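Local coordinates for protein possible adhesin (Caldicellulosiruptor kronotskyensis, PDB 4WA0) that probably mediates attachment of this extremely thermophilic bacterium to cellulose, being the C-terminal beta-helix domain of a tapirin that also carries a magnesium ion, at residues N21-V26 / S64-N69; V44-N49 / N70-N75; Q60-R65 / N86-R91; N299-G304 / N322-G327. One frame throughout, in Å; residues are numbered along the deposited sequence.

How the contacts relate
The four contacts illustrate how a beta-helix is held together coil upon coil. Contacts 1 and 2 reach the same parallel sheet, where strands 24-27 and 44-47 are neighbours; their centres are 15 Å apart, and Val26 O lies 2.8 Å from Asn46 N. Contact 3 joins two loops and shares Ser64 and Arg65 with contact 1; a 2.8 Å salt bridge from Lys22 NZ of contact 1 to Asp61 OD2 of contact 3 also joins them. Contact 4 belongs to a second parallel sheet and touches contact 1 through Asn21 CB and Ile323 O. It alone approaches the magnesium site: the side chain of Ile300 is about 9 Å from that of the ligand residue Leu246.

Contact 1: N21-V26 / S64-N69; sequences NKNLTV and SRCRDN
The guanidinium of Arg67 lies beside the turn into strand 24-27, with Asn23 CB over one face, near the rim, and Thr25 OG1 at the edge, close to the plane. Through that edge Arg67 NH2 donates to Thr25 OG1 over 2.9 Å, and the bond is fairly straight, with 159° at the hydrogen. Leu24 O also borders the edge. Arg67 CG is set between the backbone N and the carbonyl carbon (chi1 67°), and the chain runs extended from there to NE. The side chains of Arg67 and Thr25 cross at about a right angle; it is the extended chain that brings NH2 to the hydroxyl. Its NE is held separately by Gly42 O, and the flat group is therefore gripped at two nitrogens by two different coils.

The second flat group is the amide of Asn23, whose two ends face different parts of the loop. Asn23 ND2 donates to Arg65 O at 2.8 Å, the acceptor lying near the amide plane, and it has another partner in Tyr330 O. Asn23 OD1 rests 3.6 Å from Cys66 CA, and Arg67 CG and CD pass 3.7 Å from Asn23 OD1. Asn23 is buried, and its backbone has positive phi (60°), as suits a tight turn just before a strand.

Strand 44-47 lies between strands 24-27 and 69-73 in the sheet, while strand 333-337 bonds to the other flank of 24-27. The 64-69 loop leads into strand 69-73, so Arg67 spans one coil, passing Val44, to reach Thr25.

Contact 2: V44-N49 / N70-N75; sequences VFNIDN and NIVVRN
Val44 opens the pairing with Asn70, its CA making a CH...O contact to Asn70 O. Phe45 N donates to Asn70 O at 2.9 Å, and Phe45 O accepts from Val72 N. The Phe45 ring lies alongside Ile71 and points the same way, CD2 being 4.2 Å from Ile71 CG1. On the other face Asn46 runs beside Val72, its OD1 3.7 Å from Val72 CG1; its ND2 goes to Glu27. Ile47 donates to Val72 O, accepts from Arg74 N, and sets CG1 4.1 Å from Val73 CG2. Asp48 OD1 forms a salt bridge of 2.9 Å with Arg74 NH1: OD1 lies in the guanidinium plane, whereas NH1 comes from 54° out of the carboxylate plane. Arg74 NH2 goes to Asn28 OD1, on the coil beyond that of 44-49. Asp48 O accepts from Asn75 N, carrying the pairing on to the corner. There Asn49 OD1 accepts from Asn75 ND2 at 2.9 Å on a lone pair, the two amides being 82° apart; it also takes Ile76 N.

In-register parallel strands, their axes 7° apart, with apolar Phe45, Ile47, Ile71 and Val73 stacked on the inner face and an asparagine pair near the corner, are characteristic of a parallel beta-helix.

Contact 3: Q60-R65 / N86-R91; sequences QDSDSR and NRISPR
Gln60 lies across Arg91, its amide carbon CD 3.7 Å from Arg91 CB, with the amide and guanidinium planes almost perpendicular at 89°. The two loops, one between strands 56-58 and 69-73 and the other between 83-85 and 93-97, belong to successive coils of the beta-helix. Extended beyond CG, Gln60 thrusts its amide into the bend of the 86-91 loop. There Gln60 OE1 accepts from Ile88 N over 2.8 Å, with the donor tilted 17° from the carbonyl plane. A water donates to the same OE1 and to Arg91 O, tying the amide to the far side of the bend. The other end, NE2, is bonded to Thr93 OG1. Ile88 CG1 packs 3.5 Å from Gln60 O, while its CG2 touches Ser62 CB.

Arg91 answers from the other segment. Its chain bends at chi2 (-64°), which turns the guanidinium edge toward the 60-65 loop. NE donates to Asp61 O at 2.8 Å in a fairly straight bond; NH2 reaches Asp63 O at 2.8 Å by a more bent one, from above the carbonyl plane.

Two Asx turns shape the loop: Asp61 OD1 takes Asp63 N and Asp63 OD1 takes Arg65 N. Arg65 grips the Asp63 carboxylate side-on, and Asp61 OD2 is engaged by Lys22 and Tyr330, so Arg91 is held by neutral carbonyls, not by a salt bridge across the contact. Hydrogen bonds to main-chain atoms, with Ile88 as the apolar element, thus join the two surface loops.

Contact 4: N299-G304 / N322-G327; sequences NITFVG and NINATG
Asn299 and Asn322 lie side by side and point the same way, their amide planes 85° apart, in two neighbouring parallel strands. Asn299 OD1 is gripped twice from the same face of its plane, by Asn322 N and by Asn322 ND2, each at 3.0 Å. Neither donor lies on a lone pair. Asn322 donates both hydrogen bonds while its own OD1 accepts from Asn19 ND2, so the amides form a short chain across three coils.

Beyond them the packing stays tight. Backbone bonds run from Ile300 N to Asn322 O, from Asn324 N to Ile300 O and from Phe302 N to Asn324 O, the last two at 2.9 Å. On the interior face Phe302 lies beside Ile323, whose CG2 meets the ring at its edge, 3.9 Å from Phe302 CE2. On the opposite face, with OG1 beside the backbone N (chi1 -55°), Thr301 turns its methyl CG2 to Thr326, 3.4 Å from Thr326 OG1.

The far end is looser and more exposed. After the bond from Thr326 N to Phe302 O, backbone N-H...O pairing stops, and a water bridges instead, donating to Val303 O at 2.6 Å and lying 3.1 Å from Thr326 OG1. Gly304 and Gly327 come together through backbone atoms, with a CH...O contact from Gly327 CA to Gly304 O.

In the parallel sheet, strand 299-302 has 266-268 on its other flank, and 320-325 has 17-19. Helix 269-280, which follows 266-268, lies against this end: Asp269 OD1 accepts from Val303 N, Asp269 touches Phe302, and Asn270 meets Val303.

Contact 1: N21-V26 / S64-N69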
loop_
_atom_site.group_PDB
_atom_site.type_symbol
_atom_site.label_atom_id
_atom_site.label_comp_id
_atom_site.label_asym_id
_atom_site.label_seq_id
_atom_site.Cartn_x
_atom_site.Cartn_y
_atom_site.Cartn_z
ATOM N N ASN A 21 -0.529 -10.936 -4.180
ATOM C CA ASN A 21 -0.354 -12.307 -3.828
ATOM C C ASN A 21 0.030 -12.411 -2.350
ATOM O O ASN A 21 0.340 -11.405 -1.700
ATOM C CB ASN A 21 0.740 -12.953 -4.693
ATOM C CG ASN A 21 2.097 -12.266 -4.616
ATOM O OD1 ASN A 21 2.199 -11.051 -4.637
ATOM N ND2 ASN A 21 3.157 -13.052 -4.655
ATOM N N LYS A 22 -0.070 -13.631 -1.785
ATOM C CA LYS A 22 0.467 -13.867 -0.422
ATOM C C LYS A 22 1.982 -13.834 -0.336
ATOM O O LYS A 22 2.730 -14.090 -1.313
ATOM C CB LYS A 22 -0.009 -15.233 0.020
ATOM C CG LYS A 22 -1.554 -15.220 0.190
ATOM C CD LYS A 22 -2.081 -16.584 0.440
ATOM C CE LYS A 22 -3.575 -16.722 0.309
ATOM N NZ LYS A 22 -4.388 -16.087 1.341
ATOM N N ASN A 23 2.493 -13.434 0.796
ATOM C CA ASN A 23 3.978 -13.418 1.030
ATOM C C ASN A 23 4.708 -12.518 0.023
ATOM O O ASN A 23 5.693 -12.879 -0.578
ATOM C CB ASN A 23 4.479 -14.832 1.008
ATOM C CG ASN A 23 4.003 -15.659 2.242
ATOM O OD1 ASN A 23 3.592 -15.137 3.310
ATOM N ND2 ASN A 23 4.054 -16.939 2.097
ATOM N N LEU A 24 4.145 -11.355 -0.205
ATOM C CA LEU A 24 4.727 -10.348 -1.069
ATOM C C LEU A 24 5.635 -9.485 -0.226
ATOM O O LEU A 24 5.170 -8.908 0.779
ATOM C CB LEU A 24 3.610 -9.490 -1.701
ATOM C CG LEU A 24 4.050 -8.241 -2.505
ATOM C CD1 LEU A 24 4.885 -8.626 -3.720
ATOM C CD2 LEU A 24 2.919 -7.366 -3.013
ATOM N N THR A 25 6.909 -9.331 -0.656
ATOM C CA THR A 25 7.870 -8.472 -0.006
ATOM C C THR A 25 8.264 -7.376 -0.986
ATOM O O THR A 25 8.608 -7.672 -2.163
ATOM C CB THR A 25 9.140 -9.225 0.431
ATOM O OG1 THR A 25 8.823 -10.350 1.241
ATOM C CG2 THR A 25 10.108 -8.306 1.154
ATOM N N VAL A 26 8.113 -6.130 -0.577
ATOM C CA VAL A 26 8.430 -4.990 -1.485
ATOM C C VAL A 26 9.356 -4.050 -0.742
ATOM O O VAL A 26 9.034 -3.584 0.369
ATOM C CB VAL A 26 7.211 -4.193 -1.944
ATOM C CG1 VAL A 26 7.638 -3.062 -2.909
ATOM C CG2 VAL A 26 6.164 -5.043 -2.626
ATOM N N SER A 64 0.509 -21.833 8.172
ATOM C CA SER A 64 1.904 -21.759 8.636
ATOM C C SER A 64 2.932 -21.348 7.552
ATOM O O SER A 64 4.038 -20.947 7.889
ATOM C CB SER A 64 2.314 -23.050 9.340
ATOM O OG SER A 64 2.251 -24.095 8.404
ATOM N N ARG A 65 2.547 -21.403 6.279
ATOM C CA ARG A 65 3.396 -20.971 5.170
ATOM C C ARG A 65 3.299 -19.491 4.960
ATOM O O ARG A 65 3.989 -18.950 4.102
ATOM C CB ARG A 65 2.997 -21.695 3.899
ATOM C CG ARG A 65 3.362 -23.193 3.956
ATOM C CD ARG A 65 2.688 -23.981 2.854
ATOM N NE ARG A 65 1.270 -23.999 2.998
ATOM C CZ ARG A 65 0.440 -24.525 2.122
ATOM N NH1 ARG A 65 0.925 -25.116 1.013
ATOM N NH2 ARG A 65 -0.851 -24.485 2.330
ATOM N N CYS A 66 2.346 -18.875 5.682
ATOM C CA CYS A 66 2.137 -17.429 5.634
ATOM C C CYS A 66 2.852 -16.797 6.821
ATOM O O CYS A 66 3.728 -17.404 7.467
ATOM C CB CYS A 66 0.664 -17.083 5.583
ATOM S SG CYS A 66 0.347 -15.434 4.784
ATOM N N ARG A 67 2.469 -15.582 7.141
ATOM C CA ARG A 67 3.234 -14.767 8.109
ATOM C C ARG A 67 2.437 -13.507 8.382
ATOM O O ARG A 67 1.334 -13.316 7.879
ATOM C CB ARG A 67 4.624 -14.429 7.610
ATOM C CG ARG A 67 4.636 -13.503 6.406
ATOM C CD ARG A 67 5.994 -13.497 5.667
ATOM N NE ARG A 67 5.878 -12.611 4.544
ATOM C CZ ARG A 67 6.818 -12.338 3.680
ATOM N NH1 ARG A 67 7.999 -12.933 3.802
ATOM N NH2 ARG A 67 6.607 -11.479 2.717
ATOM N N ASP A 68 2.982 -12.659 9.230
ATOM C CA ASP A 68 2.281 -11.429 9.653
ATOM C C ASP A 68 2.479 -10.406 8.526
ATOM O O ASP A 68 3.360 -10.568 7.706
ATOM C CB ASP A 68 2.878 -10.858 10.936
ATOM C CG ASP A 68 2.588 -11.720 12.195
ATOM O OD1 ASP A 68 1.533 -12.351 12.281
ATOM O OD2 ASP A 68 3.446 -11.703 13.114
ATOM N N ASN A 69 1.667 -9.356 8.550
ATOM C CA ASN A 69 1.858 -8.210 7.667
ATOM C C ASN A 69 2.706 -7.244 8.422
ATOM O O ASN A 69 2.424 -6.930 9.612
ATOM C CB ASN A 69 0.517 -7.597 7.359
ATOM C CG ASN A 69 -0.409 -8.550 6.650
ATOM O OD1 ASN A 69 -0.081 -9.143 5.617
ATOM N ND2 ASN A 69 -1.610 -8.750 7.245
#

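Contact 2: V44-N49 / N70-N75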
loop_
_atom_site.group_PDB
_atom_site.type_symbol
_atom_site.label_atom_id
_atom_site.label_comp_id
_atom_site.label_asym_id
_atom_site.label_seq_id
_atom_site.Cartn_x
_atom_site.Cartn_y
_atom_site.Cartn_z
ATOM N N VAL A 44 4.962 -7.742 3.429
ATOM C CA VAL A 44 6.043 -7.049 4.117
ATOM C C VAL A 44 6.585 -5.962 3.190
ATOM O O VAL A 44 7.206 -6.247 2.185
ATOM C CB VAL A 44 7.171 -7.989 4.564
ATOM C CG1 VAL A 44 8.232 -7.152 5.254
ATOM C CG2 VAL A 44 6.697 -9.025 5.521
ATOM N N PHE A 45 6.251 -4.704 3.498
ATOM C CA PHE A 45 6.617 -3.577 2.650
ATOM C C PHE A 45 7.534 -2.635 3.427
ATOM O O PHE A 45 7.304 -2.316 4.639
ATOM C CB PHE A 45 5.367 -2.783 2.251
ATOM C CG PHE A 45 4.322 -3.493 1.420
ATOM C CD1 PHE A 45 4.515 -4.729 0.797
ATOM C CD2 PHE A 45 3.089 -2.858 1.230
ATOM C CE1 PHE A 45 3.521 -5.312 0.052
ATOM C CE2 PHE A 45 2.110 -3.444 0.469
ATOM C CZ PHE A 45 2.326 -4.654 -0.137
ATOM N N ASN A 46 8.486 -2.067 2.710
ATOM C CA ASN A 46 9.225 -0.901 3.175
ATOM C C ASN A 46 9.254 0.051 1.976
ATOM O O ASN A 46 10.168 -0.055 1.129
ATOM C CB ASN A 46 10.607 -1.294 3.602
ATOM C CG ASN A 46 11.450 -0.105 4.054
ATOM O OD1 ASN A 46 10.948 0.821 4.726
ATOM N ND2 ASN A 46 12.754 -0.157 3.772
ATOM N N ILE A 47 8.230 0.916 1.870
ATOM C CA ILE A 47 7.992 1.741 0.715
ATOM C C ILE A 47 7.745 3.168 1.048
ATOM O O ILE A 47 7.593 3.549 2.216
ATOM C CB ILE A 47 6.796 1.177 -0.126
ATOM C CG1 ILE A 47 5.500 1.189 0.697
ATOM C CG2 ILE A 47 7.183 -0.187 -0.683
ATOM C CD1 ILE A 47 4.304 0.591 0.010
ATOM N N ASP A 48 7.740 4.018 0.025
ATOM C CA ASP A 48 7.539 5.425 0.263
ATOM C C ASP A 48 6.087 5.806 0.358
ATOM O O ASP A 48 5.720 6.559 1.253
ATOM C CB ASP A 48 8.125 6.256 -0.876
ATOM C CG ASP A 48 9.657 6.156 -0.975
ATOM O OD1 ASP A 48 10.342 6.212 0.049
ATOM O OD2 ASP A 48 10.229 6.077 -2.092
ATOM N N ASN A 49 5.248 5.339 -0.549
ATOM C CA ASN A 49 3.852 5.714 -0.476
ATOM C C ASN A 49 3.023 4.461 -0.836
ATOM O O ASN A 49 3.496 3.657 -1.659
ATOM C CB ASN A 49 3.547 6.759 -1.491
ATOM C CG ASN A 49 4.328 8.045 -1.286
ATOM O OD1 ASN A 49 3.994 8.868 -0.418
ATOM N ND2 ASN A 49 5.389 8.206 -2.056
ATOM N N ASN A 70 3.669 -6.698 7.726
ATOM C CA ASN A 70 4.549 -5.681 8.306
ATOM C C ASN A 70 4.796 -4.597 7.246
ATOM O O ASN A 70 5.638 -4.724 6.357
ATOM C CB ASN A 70 5.823 -6.372 8.699
ATOM C CG ASN A 70 6.739 -5.501 9.512
ATOM O OD1 ASN A 70 6.301 -4.523 10.069
ATOM N ND2 ASN A 70 7.986 -5.976 9.719
ATOM N N ILE A 71 4.025 -3.517 7.356
ATOM C CA ILE A 71 3.886 -2.540 6.285
ATOM C C ILE A 71 4.489 -1.269 6.819
ATOM O O ILE A 71 3.958 -0.704 7.772
ATOM C CB ILE A 71 2.422 -2.408 5.850
ATOM C CG1 ILE A 71 1.968 -3.721 5.167
ATOM C CG2 ILE A 71 2.235 -1.195 4.986
ATOM C CD1 ILE A 71 0.512 -3.822 4.987
ATOM N N VAL A 72 5.571 -0.808 6.201
ATOM C CA VAL A 72 6.197 0.423 6.607
ATOM C C VAL A 72 6.217 1.339 5.406
ATOM O O VAL A 72 6.639 0.932 4.320
ATOM C CB VAL A 72 7.656 0.184 7.104
ATOM C CG1 VAL A 72 8.365 1.478 7.344
ATOM C CG2 VAL A 72 7.693 -0.778 8.306
ATOM N N VAL A 73 5.658 2.537 5.621
ATOM C CA VAL A 73 5.414 3.524 4.589
ATOM C C VAL A 73 6.044 4.819 5.066
ATOM O O VAL A 73 5.639 5.391 6.094
ATOM C CB VAL A 73 3.919 3.680 4.299
ATOM C CG1 VAL A 73 3.715 4.744 3.217
ATOM C CG2 VAL A 73 3.257 2.334 3.880
ATOM N N ARG A 74 7.036 5.284 4.318
ATOM C CA ARG A 74 7.868 6.391 4.758
ATOM C C ARG A 74 7.179 7.721 4.633
ATOM O O ARG A 74 7.578 8.685 5.321
ATOM C CB ARG A 74 9.191 6.429 3.990
ATOM C CG ARG A 74 10.070 5.205 4.163
ATOM C CD ARG A 74 11.246 5.378 3.204
ATOM N NE ARG A 74 12.025 4.179 3.135
ATOM C CZ ARG A 74 12.286 3.468 2.039
ATOM N NH1 ARG A 74 11.919 3.854 0.840
ATOM N NH2 ARG A 74 13.083 2.409 2.171
ATOM N N ASN A 75 6.229 7.828 3.741
ATOM C CA ASN A 75 5.508 9.030 3.509
ATOM C C ASN A 75 4.002 8.764 3.719
ATOM O O ASN A 75 3.573 8.705 4.853
ATOM C CB ASN A 75 5.904 9.685 2.158
ATOM C CG ASN A 75 5.288 11.022 2.025
ATOM O OD1 ASN A 75 5.260 11.769 3.015
ATOM N ND2 ASN A 75 4.780 11.361 0.862
#

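Contact 3: Q60-R65 / N86-R91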
loop_
_atom_site.group_PDB
_atom_site.type_symbol
_atom_site.label_atom_id
_atom_site.label_comp_id
_atom_site.label_asym_id
_atom_site.label_seq_id
_atom_site.Cartn_x
_atom_site.Cartn_y
_atom_site.Cartn_z
ATOM N N GLN A 60 -5.412 -11.204 6.653
ATOM C CA GLN A 60 -4.545 -12.067 7.469
ATOM C C GLN A 60 -4.786 -13.511 7.063
ATOM O O GLN A 60 -5.880 -13.835 6.566
ATOM C CB GLN A 60 -4.869 -11.906 8.969
ATOM C CG GLN A 60 -4.397 -10.556 9.488
ATOM C CD GLN A 60 -4.511 -10.367 10.980
ATOM O OE1 GLN A 60 -5.247 -11.063 11.690
ATOM N NE2 GLN A 60 -3.829 -9.360 11.467
ATOM N N ASP A 61 -3.811 -14.365 7.286
ATOM C CA ASP A 61 -3.878 -15.773 6.807
ATOM C C ASP A 61 -3.004 -16.579 7.812
ATOM O O ASP A 61 -1.791 -16.323 7.958
ATOM C CB ASP A 61 -3.329 -15.926 5.399
ATOM C CG ASP A 61 -3.459 -17.356 4.840
ATOM O OD1 ASP A 61 -3.510 -18.269 5.626
ATOM O OD2 ASP A 61 -3.467 -17.503 3.585
ATOM N N SER A 62 -3.659 -17.474 8.544
ATOM C CA SER A 62 -3.034 -18.260 9.593
ATOM C C SER A 62 -2.260 -19.497 9.126
ATOM O O SER A 62 -1.576 -20.148 9.945
ATOM C CB SER A 62 -4.069 -18.689 10.609
ATOM O OG SER A 62 -5.012 -19.482 9.993
ATOM N N ASP A 63 -2.344 -19.807 7.843
ATOM C CA ASP A 63 -1.531 -20.923 7.269
ATOM C C ASP A 63 -0.088 -20.760 7.725
ATOM O O ASP A 63 0.501 -19.665 7.738
ATOM C CB ASP A 63 -1.664 -21.006 5.766
ATOM C CG ASP A 63 -1.117 -22.329 5.185
ATOM O OD1 ASP A 63 0.117 -22.523 5.168
ATOM O OD2 ASP A 63 -1.975 -23.125 4.757
ATOM N N SER A 64 0.509 -21.833 8.172
ATOM C CA SER A 64 1.904 -21.759 8.636
ATOM C C SER A 64 2.932 -21.348 7.552
ATOM O O SER A 64 4.038 -20.947 7.889
ATOM C CB SER A 64 2.314 -23.050 9.340
ATOM O OG SER A 64 2.251 -24.095 8.404
ATOM N N ARG A 65 2.547 -21.403 6.279
ATOM C CA ARG A 65 3.396 -20.971 5.170
ATOM C C ARG A 65 3.299 -19.491 4.960
ATOM O O ARG A 65 3.989 -18.950 4.102
ATOM C CB ARG A 65 2.997 -21.695 3.899
ATOM C CG ARG A 65 3.362 -23.193 3.956
ATOM C CD ARG A 65 2.688 -23.981 2.854
ATOM N NE ARG A 65 1.270 -23.999 2.998
ATOM C CZ ARG A 65 0.440 -24.525 2.122
ATOM N NH1 ARG A 65 0.925 -25.116 1.013
ATOM N NH2 ARG A 65 -0.851 -24.485 2.330
ATOM N N ASN A 86 -8.491 -6.805 8.404
ATOM C CA ASN A 86 -9.209 -7.957 8.854
ATOM C C ASN A 86 -8.429 -8.801 9.907
ATOM O O ASN A 86 -7.200 -8.679 10.057
ATOM C CB ASN A 86 -9.675 -8.823 7.661
ATOM C CG ASN A 86 -10.780 -8.159 6.867
ATOM O OD1 ASN A 86 -11.696 -7.543 7.449
ATOM N ND2 ASN A 86 -10.745 -8.309 5.576
ATOM N N ARG A 87 -9.169 -9.670 10.595
ATOM C CA ARG A 87 -8.672 -10.391 11.728
ATOM C C ARG A 87 -8.760 -11.899 11.523
ATOM O O ARG A 87 -9.872 -12.469 11.358
ATOM C CB ARG A 87 -9.472 -10.018 12.979
ATOM C CG ARG A 87 -9.014 -10.656 14.277
ATOM C CD ARG A 87 -9.770 -10.117 15.462
ATOM N NE ARG A 87 -9.200 -10.667 16.652
ATOM C CZ ARG A 87 -8.318 -10.063 17.430
ATOM N NH1 ARG A 87 -7.964 -8.809 17.225
ATOM N NH2 ARG A 87 -7.872 -10.696 18.473
ATOM N N ILE A 88 -7.634 -12.565 11.472
ATOM C CA ILE A 88 -7.595 -14.056 11.597
ATOM C C ILE A 88 -6.542 -14.359 12.668
ATOM O O ILE A 88 -5.332 -14.195 12.442
ATOM C CB ILE A 88 -7.200 -14.789 10.292
ATOM C CG1 ILE A 88 -8.139 -14.417 9.138
ATOM C CG2 ILE A 88 -7.039 -16.305 10.540
ATOM C CD1 ILE A 88 -9.527 -14.971 9.148
ATOM N N SER A 89 -6.990 -14.828 13.818
ATOM C CA SER A 89 -6.033 -15.256 14.892
ATOM C C SER A 89 -5.055 -16.329 14.391
ATOM O O SER A 89 -5.462 -17.232 13.705
ATOM C CB SER A 89 -6.770 -15.825 16.113
ATOM O OG SER A 89 -5.921 -16.652 16.930
ATOM N N PRO A 90 -3.769 -16.279 14.762
ATOM C CA PRO A 90 -3.154 -15.397 15.746
ATOM C C PRO A 90 -2.252 -14.355 15.020
ATOM O O PRO A 90 -1.260 -13.841 15.575
ATOM C CB PRO A 90 -2.215 -16.358 16.460
ATOM C CG PRO A 90 -1.681 -17.207 15.360
ATOM C CD PRO A 90 -2.890 -17.434 14.490
ATOM N N ARG A 91 -2.655 -13.944 13.849
ATOM C CA ARG A 91 -1.812 -13.121 13.042
ATOM C C ARG A 91 -1.822 -11.658 13.482
ATOM O O ARG A 91 -2.752 -11.182 14.131
ATOM C CB ARG A 91 -2.216 -13.228 11.553
ATOM C CG ARG A 91 -1.949 -14.531 10.905
ATOM C CD ARG A 91 -0.450 -14.784 10.876
ATOM N NE ARG A 91 -0.108 -16.010 10.168
ATOM C CZ ARG A 91 0.903 -16.775 10.476
ATOM N NH1 ARG A 91 1.649 -16.466 11.540
ATOM N NH2 ARG A 91 1.171 -17.831 9.727
HETATM O O HOH W 1 -5.493 -10.723 14.442
#

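Contact 4: N299-G304 / N322-G327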
loop_
_atom_site.group_PDB
_atom_site.type_symbol
_atom_site.label_atom_id
_atom_site.label_comp_id
_atom_site.label_asym_id
_atom_site.label_seq_id
_atom_site.Cartn_x
_atom_site.Cartn_y
_atom_site.Cartn_z
ATOM N N ASN A 299 -3.267 -10.106 -15.979
ATOM C CA ASN A 299 -2.650 -10.569 -14.717
ATOM C C ASN A 299 -1.229 -10.994 -14.937
ATOM O O ASN A 299 -0.824 -11.317 -16.069
ATOM C CB ASN A 299 -3.392 -11.714 -14.128
ATOM C CG ASN A 299 -4.817 -11.318 -13.697
ATOM O OD1 ASN A 299 -5.130 -10.185 -13.389
ATOM N ND2 ASN A 299 -5.702 -12.325 -13.732
ATOM N N ILE A 300 -0.435 -10.915 -13.881
ATOM C CA ILE A 300 0.951 -11.395 -13.871
ATOM C C ILE A 300 1.062 -12.540 -12.934
ATOM O O ILE A 300 0.721 -12.403 -11.744
ATOM C CB ILE A 300 1.948 -10.214 -13.578
ATOM C CG1 ILE A 300 1.798 -9.199 -14.720
ATOM C CG2 ILE A 300 3.385 -10.703 -13.370
ATOM C CD1 ILE A 300 2.640 -7.964 -14.497
ATOM N N THR A 301 1.550 -13.697 -13.438
ATOM C CA THR A 301 1.575 -14.977 -12.696
ATOM C C THR A 301 2.988 -15.492 -12.654
ATOM O O THR A 301 3.700 -15.527 -13.655
ATOM C CB THR A 301 0.653 -16.018 -13.344
ATOM O OG1 THR A 301 -0.632 -15.413 -13.436
ATOM C CG2 THR A 301 0.531 -17.331 -12.512
ATOM N N PHE A 302 3.332 -15.980 -11.482
ATOM C CA PHE A 302 4.647 -16.568 -11.192
ATOM C C PHE A 302 4.328 -18.015 -10.970
ATOM O O PHE A 302 3.461 -18.356 -10.132
ATOM C CB PHE A 302 5.305 -15.893 -9.984
ATOM C CG PHE A 302 5.637 -14.467 -10.207
ATOM C CD1 PHE A 302 6.746 -14.053 -10.909
ATOM C CD2 PHE A 302 4.749 -13.474 -9.768
ATOM C CE1 PHE A 302 7.019 -12.699 -11.135
ATOM C CE2 PHE A 302 5.020 -12.158 -10.031
ATOM C CZ PHE A 302 6.129 -11.749 -10.713
ATOM N N VAL A 303 4.922 -18.882 -11.811
ATOM C CA VAL A 303 4.484 -20.283 -11.840
ATOM C C VAL A 303 5.304 -21.255 -11.000
ATOM O O VAL A 303 4.826 -22.351 -10.727
ATOM C CB VAL A 303 4.314 -20.869 -13.287
ATOM C CG1 VAL A 303 3.320 -20.035 -14.086
ATOM C CG2 VAL A 303 5.635 -20.920 -14.018
ATOM N N GLY A 304 6.483 -20.863 -10.570
ATOM C CA GLY A 304 7.252 -21.735 -9.636
ATOM C C GLY A 304 6.655 -22.147 -8.278
ATOM O O GLY A 304 5.881 -21.422 -7.643
ATOM N N ASN A 322 -4.285 -8.767 -10.939
ATOM C CA ASN A 322 -3.951 -9.747 -9.910
ATOM C C ASN A 322 -2.531 -10.159 -10.107
ATOM O O ASN A 322 -2.104 -10.403 -11.322
ATOM C CB ASN A 322 -4.850 -10.999 -10.047
ATOM C CG ASN A 322 -6.346 -10.654 -9.930
ATOM O OD1 ASN A 322 -6.853 -10.501 -8.885
ATOM N ND2 ASN A 322 -6.961 -10.336 -11.064
ATOM N N ILE A 323 -1.792 -10.235 -9.009
ATOM C CA ILE A 323 -0.457 -10.853 -8.985
ATOM C C ILE A 323 -0.692 -12.238 -8.429
ATOM O O ILE A 323 -1.175 -12.364 -7.291
ATOM C CB ILE A 323 0.537 -10.060 -8.082
ATOM C CG1 ILE A 323 0.702 -8.640 -8.621
ATOM C CG2 ILE A 323 1.906 -10.805 -8.063
ATOM C CD1 ILE A 323 1.543 -7.839 -7.644
ATOM N N ASN A 324 -0.418 -13.270 -9.249
ATOM C CA ASN A 324 -0.789 -14.639 -8.843
ATOM C C ASN A 324 0.443 -15.524 -8.758
ATOM O O ASN A 324 1.414 -15.291 -9.478
ATOM C CB ASN A 324 -1.794 -15.281 -9.811
ATOM C CG ASN A 324 -3.173 -14.622 -9.771
ATOM O OD1 ASN A 324 -3.524 -13.940 -8.810
ATOM N ND2 ASN A 324 -3.886 -14.690 -10.897
ATOM N N ALA A 325 0.379 -16.521 -7.893
ATOM C CA ALA A 325 1.474 -17.520 -7.711
ATOM C C ALA A 325 0.779 -18.814 -7.694
ATOM O O ALA A 325 0.055 -19.129 -6.745
ATOM C CB ALA A 325 2.238 -17.324 -6.391
ATOM N N THR A 326 0.984 -19.600 -8.744
ATOM C CA THR A 326 0.213 -20.807 -8.943
ATOM C C THR A 326 0.919 -22.114 -8.593
ATOM O O THR A 326 0.242 -23.134 -8.483
ATOM C CB THR A 326 -0.293 -20.881 -10.397
ATOM O OG1 THR A 326 0.780 -20.547 -11.296
ATOM C CG2 THR A 326 -1.502 -19.920 -10.600
ATOM N N GLY A 327 2.246 -22.075 -8.432
ATOM C CA GLY A 327 3.002 -23.232 -7.934
ATOM C C GLY A 327 2.553 -23.684 -6.531
ATOM O O GLY A 327 2.667 -24.868 -6.209
HETATM O O HOH W 2 2.436 -23.209 -11.457
#